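PDB 3RRI: Glyoxalase/bleomycin resistance protein/dioxygenase from Alicyclobacillus acidocaldarius subsp. acidocaldarius, which probably acts as a metal-binding enzyme of the vicinal oxygen chelate (glyoxalase) superfamily, perhaps a dioxygenase, with its substrate not established. Local coordinates for residues D25-K30 with L45-D50; R42-L45 with D50-V53. All coordinates share one frame; numbering follows the deposited sequence. Where two conformers were deposited one is given.

Contact 1 of 2, residues D25-K30 with L45-D50; sequences DFYVTK and LDFFGD
Matching first torsions bring Tyr27 and Leu45 together: in each, CG sits beside the backbone N and anti to the carbonyl carbon (chi1 -76° and -60°), and each CB points at the other segment. The two side chains then cross at about a right angle. Leu45 CD1 lies 3.5 Å from Tyr27 CB and 3.7 Å from Tyr27 CG, pressing on the root of the side chain. The other methyl of the leucine, CD2, meets Val28 CG2 at 3.6 Å, so its fork serves two consecutive helix residues. In this glyoxalase-superfamily (VOC) fold, helix 20-30 thereby packs on the four-stranded mixed sheet that contains strand 42-47; the directions of segments 25-30 and 45-47 are 68° apart. The contact between the segments is apolar, without hydrogen bonds. Further along, Phe47 CE1 approaches the edge of the Tyr27 ring, 4.3 Å from Tyr27 CE1. One face of that ring carries Phe26 CD2 over its centre, while the hydroxyl of this buried residue is hydrogen-bonded to Asp117. Phe47 to Asp50 form a type I' turn; from just before it, Asp46 OD1 accepts Gly49 N at 2.8 Å, an Asx motif.

Contact 2 of 2, residues R42-L45 with D50-V53; sequences RITL and DQLV
The flat carboxamide of Gln51 meets Thr44 through its nitrogen, NE2 lying 4.0 Å from Thr44 CB; backbone hydrogen bonds join strands 42-47 and 50-56 in an antiparallel beta hairpin. Thr44 and Val53 form a non-hydrogen-bonded pair with side chains on one face of the sheet, whereas the side chains of the hydrogen-bonded pair Leu45 and Leu52 are on the other face, which helix 20-30 packs against. Leu45 N gives a bond of 2.8 Å to Leu52 O, with an N-H...O angle of 133°. The return bond, Leu52 N to Leu45 O, is longer at 3.1 Å but straighter, at 157°. On the Thr44 face a second copy of the protein supplies partners for the polar ends: Tyr135 O of the second subunit is hydrogen-bonded to both Thr44 OG1 and Gln51 NE2, while Gln51 OE1 bonds to Lys126 of that subunit. Thr44 OG1 is also hydrogen-bonded to Arg37 N of its own chain. The Val53 and Thr44 side chains lie side by side, with Val53 CG2 3.9 Å from Thr44 CG2. With Val53 CG1 anti to the backbone N (chi1 179°), that other methyl is 4.0 Å from Arg42 CB.

Contacts 1 and 2 share strand 42-47, and their centres are 8 Å apart. Contact 2 builds the hairpin and contact 1 lays helix 20-30 on the Leu45 face of it. Leu45 belongs to both contacts, and Leu52 adds a second connection: Leu52 CD2 touches Tyr27 CE1 at 3.4 Å, and Leu52 CB lies 3.7 Å from Phe47 CB, so the hairpin pair and the helix belong to one apolar core. Both contacts also touch the second subunit, contact 1 near the turn and contact 2 through Thr44, Gln51 and Arg42. A bound acetate, probably from the crystallisation liquor, lies about 4 Å from the Arg42 side chain at the far end of the hairpin from the 47-50 turn.

Contact 1 of 2, residues D25-K30 with L45-D50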
loop_
_atom_site.group_PDB
_atom_site.type_symbol
_atom_site.label_atom_id
_atom_site.label_comp_id
_atom_site.label_asym_id
_atom_site.label_seq_id
_atom_site.Cartn_x
_atom_site.Cartn_y
_atom_site.Cartn_z
ATOM N N ASP A 25 19.647 22.541 -16.311
ATOM C CA ASP A 25 20.127 21.749 -17.460
ATOM C C ASP A 25 20.606 20.375 -16.988
ATOM O O ASP A 25 20.319 19.350 -17.617
ATOM C CB ASP A 25 21.281 22.478 -18.177
ATOM C CG ASP A 25 20.851 23.799 -18.853
ATOM O OD1 ASP A 25 19.632 24.084 -18.998
ATOM O OD2 ASP A 25 21.770 24.562 -19.254
ATOM N N PHE A 26 21.299 20.340 -15.852
ATOM C CA PHE A 26 21.840 19.109 -15.329
ATOM C C PHE A 26 20.721 18.231 -14.758
ATOM O O PHE A 26 20.555 17.066 -15.134
ATOM C CB PHE A 26 22.889 19.382 -14.263
ATOM C CG PHE A 26 23.509 18.146 -13.709
ATOM C CD1 PHE A 26 24.619 17.570 -14.350
ATOM C CD2 PHE A 26 22.989 17.510 -12.566
ATOM C CE1 PHE A 26 25.170 16.418 -13.858
ATOM C CE2 PHE A 26 23.542 16.373 -12.067
ATOM C CZ PHE A 26 24.641 15.801 -12.728
ATOM N N TYR A 27 19.974 18.764 -13.794
ATOM C CA TYR A 27 19.052 17.942 -13.039
ATOM C C TYR A 27 17.767 17.592 -13.785
ATOM O O TYR A 27 17.248 16.520 -13.608
ATOM C CB TYR A 27 18.682 18.612 -11.695
ATOM C CG TYR A 27 19.814 18.485 -10.713
ATOM C CD1 TYR A 27 20.059 17.283 -10.072
ATOM C CD2 TYR A 27 20.702 19.555 -10.457
ATOM C CE1 TYR A 27 21.125 17.121 -9.215
ATOM C CE2 TYR A 27 21.805 19.392 -9.606
ATOM C CZ TYR A 27 22.014 18.175 -8.971
ATOM O OH TYR A 27 23.061 17.998 -8.120
ATOM N N VAL A 28 17.239 18.528 -14.552
ATOM C CA VAL A 28 15.982 18.333 -15.251
ATOM C C VAL A 28 16.279 17.782 -16.647
ATOM O O VAL A 28 15.944 16.639 -16.943
ATOM C CB VAL A 28 15.160 19.619 -15.333
ATOM C CG1 VAL A 28 13.906 19.405 -16.126
ATOM C CG2 VAL A 28 14.818 20.160 -13.906
ATOM N N THR A 29 16.936 18.561 -17.484
ATOM C CA THR A 29 17.078 18.156 -18.877
ATOM C C THR A 29 17.859 16.856 -19.020
ATOM O O THR A 29 17.414 15.958 -19.746
ATOM C CB THR A 29 17.759 19.233 -19.727
ATOM O OG1 THR A 29 17.040 20.472 -19.607
ATOM C CG2 THR A 29 17.767 18.825 -21.224
ATOM N N LYS A 30 19.001 16.738 -18.359
ATOM C CA LYS A 30 19.788 15.509 -18.512
ATOM C C LYS A 30 19.379 14.432 -17.532
ATOM O O LYS A 30 19.090 13.314 -17.940
ATOM C CB LYS A 30 21.281 15.771 -18.391
ATOM C CG LYS A 30 21.859 16.609 -19.530
ATOM C CD LYS A 30 22.954 17.527 -19.067
ATOM C CE LYS A 30 24.054 16.797 -18.344
ATOM N NZ LYS A 30 25.256 17.689 -18.193
ATOM N N LEU A 45 13.314 20.760 -6.857
ATOM C CA LEU A 45 13.250 19.647 -7.792
ATOM C C LEU A 45 12.632 18.449 -7.119
ATOM O O LEU A 45 12.871 18.199 -5.942
ATOM C CB LEU A 45 14.645 19.282 -8.223
ATOM C CG LEU A 45 15.465 20.338 -8.926
ATOM C CD1 LEU A 45 16.947 19.897 -8.936
ATOM C CD2 LEU A 45 14.964 20.564 -10.315
ATOM N N ASP A 46 11.862 17.686 -7.884
ATOM C CA ASP A 46 11.404 16.376 -7.482
ATOM C C ASP A 46 12.535 15.464 -7.989
ATOM O O ASP A 46 12.678 15.202 -9.206
ATOM C CB ASP A 46 10.031 16.065 -8.090
ATOM C CG ASP A 46 9.632 14.617 -8.003
ATOM O OD1 ASP A 46 10.459 13.760 -7.619
ATOM O OD2 ASP A 46 8.436 14.324 -8.321
ATOM N N PHE A 47 13.356 15.054 -7.028
ATOM C CA PHE A 47 14.566 14.278 -7.261
ATOM C C PHE A 47 14.229 12.835 -6.850
ATOM O O PHE A 47 14.342 12.446 -5.677
ATOM C CB PHE A 47 15.713 14.881 -6.447
ATOM C CG PHE A 47 16.996 14.095 -6.524
ATOM C CD1 PHE A 47 17.917 14.380 -7.508
ATOM C CD2 PHE A 47 17.313 13.162 -5.561
ATOM C CE1 PHE A 47 19.123 13.674 -7.555
ATOM C CE2 PHE A 47 18.507 12.464 -5.571
ATOM C CZ PHE A 47 19.417 12.718 -6.600
ATOM N N PHE A 48 13.760 12.024 -7.814
ATOM C CA PHE A 48 13.389 10.623 -7.568
ATOM C C PHE A 48 12.352 10.469 -6.454
ATOM O O PHE A 48 12.279 9.450 -5.777
ATOM C CB PHE A 48 14.636 9.766 -7.263
ATOM C CG PHE A 48 15.654 9.760 -8.361
ATOM C CD1 PHE A 48 15.643 8.745 -9.296
ATOM C CD2 PHE A 48 16.597 10.758 -8.489
ATOM C CE1 PHE A 48 16.590 8.746 -10.336
ATOM C CE2 PHE A 48 17.549 10.746 -9.531
ATOM C CZ PHE A 48 17.529 9.709 -10.432
ATOM N N GLY A 49 11.529 11.505 -6.294
ATOM C CA GLY A 49 10.442 11.476 -5.314
ATOM C C GLY A 49 10.776 12.168 -4.003
ATOM O O GLY A 49 9.876 12.355 -3.175
ATOM N N ASP A 50 12.039 12.498 -3.795
ATOM C CA ASP A 50 12.478 13.346 -2.649
ATOM C C ASP A 50 12.667 14.775 -3.187
ATOM O O ASP A 50 12.464 15.040 -4.381
ATOM C CB ASP A 50 13.707 12.754 -2.001
ATOM C CG ASP A 50 13.382 11.482 -1.269
ATOM O OD1 ASP A 50 12.561 11.498 -0.352
ATOM O OD2 ASP A 50 13.915 10.411 -1.589
#

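Contact 2 of 2, residues R42-L45 with D50-V53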
loop_
_atom_site.group_PDB
_atom_site.type_symbol
_atom_site.label_atom_id
_atom_site.label_comp_id
_atom_site.label_asym_id
_atom_site.label_seq_id
_atom_site.Cartn_x
_atom_site.Cartn_y
_atom_site.Cartn_z
ATOM N N ARG A 42 16.994 30.215 -5.853
ATOM C CA ARG A 42 16.969 28.750 -5.774
ATOM C C ARG A 42 16.007 28.119 -6.752
ATOM O O ARG A 42 15.075 28.748 -7.198
ATOM C CB ARG A 42 16.591 28.299 -4.352
ATOM C CG ARG A 42 15.107 28.522 -4.001
ATOM C CD ARG A 42 14.798 28.426 -2.526
ATOM N NE ARG A 42 15.253 29.607 -1.801
ATOM C CZ ARG A 42 15.288 29.722 -0.481
ATOM N NH1 ARG A 42 14.908 28.721 0.306
ATOM N NH2 ARG A 42 15.754 30.839 0.049
ATOM N N ILE A 43 16.261 26.851 -7.098
ATOM C CA ILE A 43 15.259 26.020 -7.787
ATOM C C ILE A 43 15.023 24.764 -6.971
ATOM O O ILE A 43 15.935 24.254 -6.313
ATOM C CB ILE A 43 15.642 25.632 -9.242
ATOM C CG1 ILE A 43 16.900 24.754 -9.270
ATOM C CG2 ILE A 43 15.816 26.880 -10.106
ATOM C CD1 ILE A 43 17.149 24.159 -10.647
ATOM N N THR A 44 13.776 24.293 -6.991
ATOM C CA THR A 44 13.389 23.085 -6.273
ATOM C C THR A 44 12.962 21.988 -7.224
ATOM O O THR A 44 12.358 22.241 -8.268
ATOM C CB THR A 44 12.255 23.355 -5.251
ATOM O OG1 THR A 44 10.987 23.467 -5.912
ATOM C CG2 THR A 44 12.595 24.616 -4.465
ATOM N N LEU A 45 13.314 20.760 -6.857
ATOM C CA LEU A 45 13.250 19.647 -7.792
ATOM C C LEU A 45 12.632 18.449 -7.119
ATOM O O LEU A 45 12.871 18.199 -5.942
ATOM C CB LEU A 45 14.645 19.282 -8.223
ATOM C CG LEU A 45 15.465 20.338 -8.926
ATOM C CD1 LEU A 45 16.947 19.897 -8.936
ATOM C CD2 LEU A 45 14.964 20.564 -10.315
ATOM N N ASP A 50 12.039 12.498 -3.795
ATOM C CA ASP A 50 12.478 13.346 -2.649
ATOM C C ASP A 50 12.667 14.775 -3.187
ATOM O O ASP A 50 12.464 15.040 -4.381
ATOM C CB ASP A 50 13.707 12.754 -2.001
ATOM C CG ASP A 50 13.382 11.482 -1.269
ATOM O OD1 ASP A 50 12.561 11.498 -0.352
ATOM O OD2 ASP A 50 13.915 10.411 -1.589
ATOM N N GLN A 51 12.942 15.755 -2.306
ATOM C CA GLN A 51 13.123 17.117 -2.749
ATOM C C GLN A 51 14.603 17.512 -2.726
ATOM O O GLN A 51 15.270 17.378 -1.696
ATOM C CB GLN A 51 12.332 18.104 -1.847
ATOM C CG GLN A 51 12.428 19.520 -2.377
ATOM C CD GLN A 51 12.032 20.594 -1.358
ATOM O OE1 GLN A 51 12.419 20.557 -0.194
ATOM N NE2 GLN A 51 11.307 21.577 -1.839
ATOM N N LEU A 52 15.113 17.995 -3.867
ATOM C CA LEU A 52 16.448 18.590 -3.920
ATOM C C LEU A 52 16.273 20.082 -4.198
ATOM O O LEU A 52 15.495 20.465 -5.053
ATOM C CB LEU A 52 17.284 17.923 -5.036
ATOM C CG LEU A 52 18.723 18.393 -5.124
ATOM C CD1 LEU A 52 19.587 18.026 -3.894
ATOM C CD2 LEU A 52 19.343 17.793 -6.441
ATOM N N VAL A 53 16.997 20.925 -3.467
ATOM C CA VAL A 53 16.940 22.357 -3.670
ATOM C C VAL A 53 18.367 22.811 -3.948
ATOM O O VAL A 53 19.281 22.585 -3.140
ATOM C CB VAL A 53 16.392 23.126 -2.450
ATOM C CG1 VAL A 53 16.406 24.599 -2.747
ATOM C CG2 VAL A 53 14.952 22.662 -2.006
#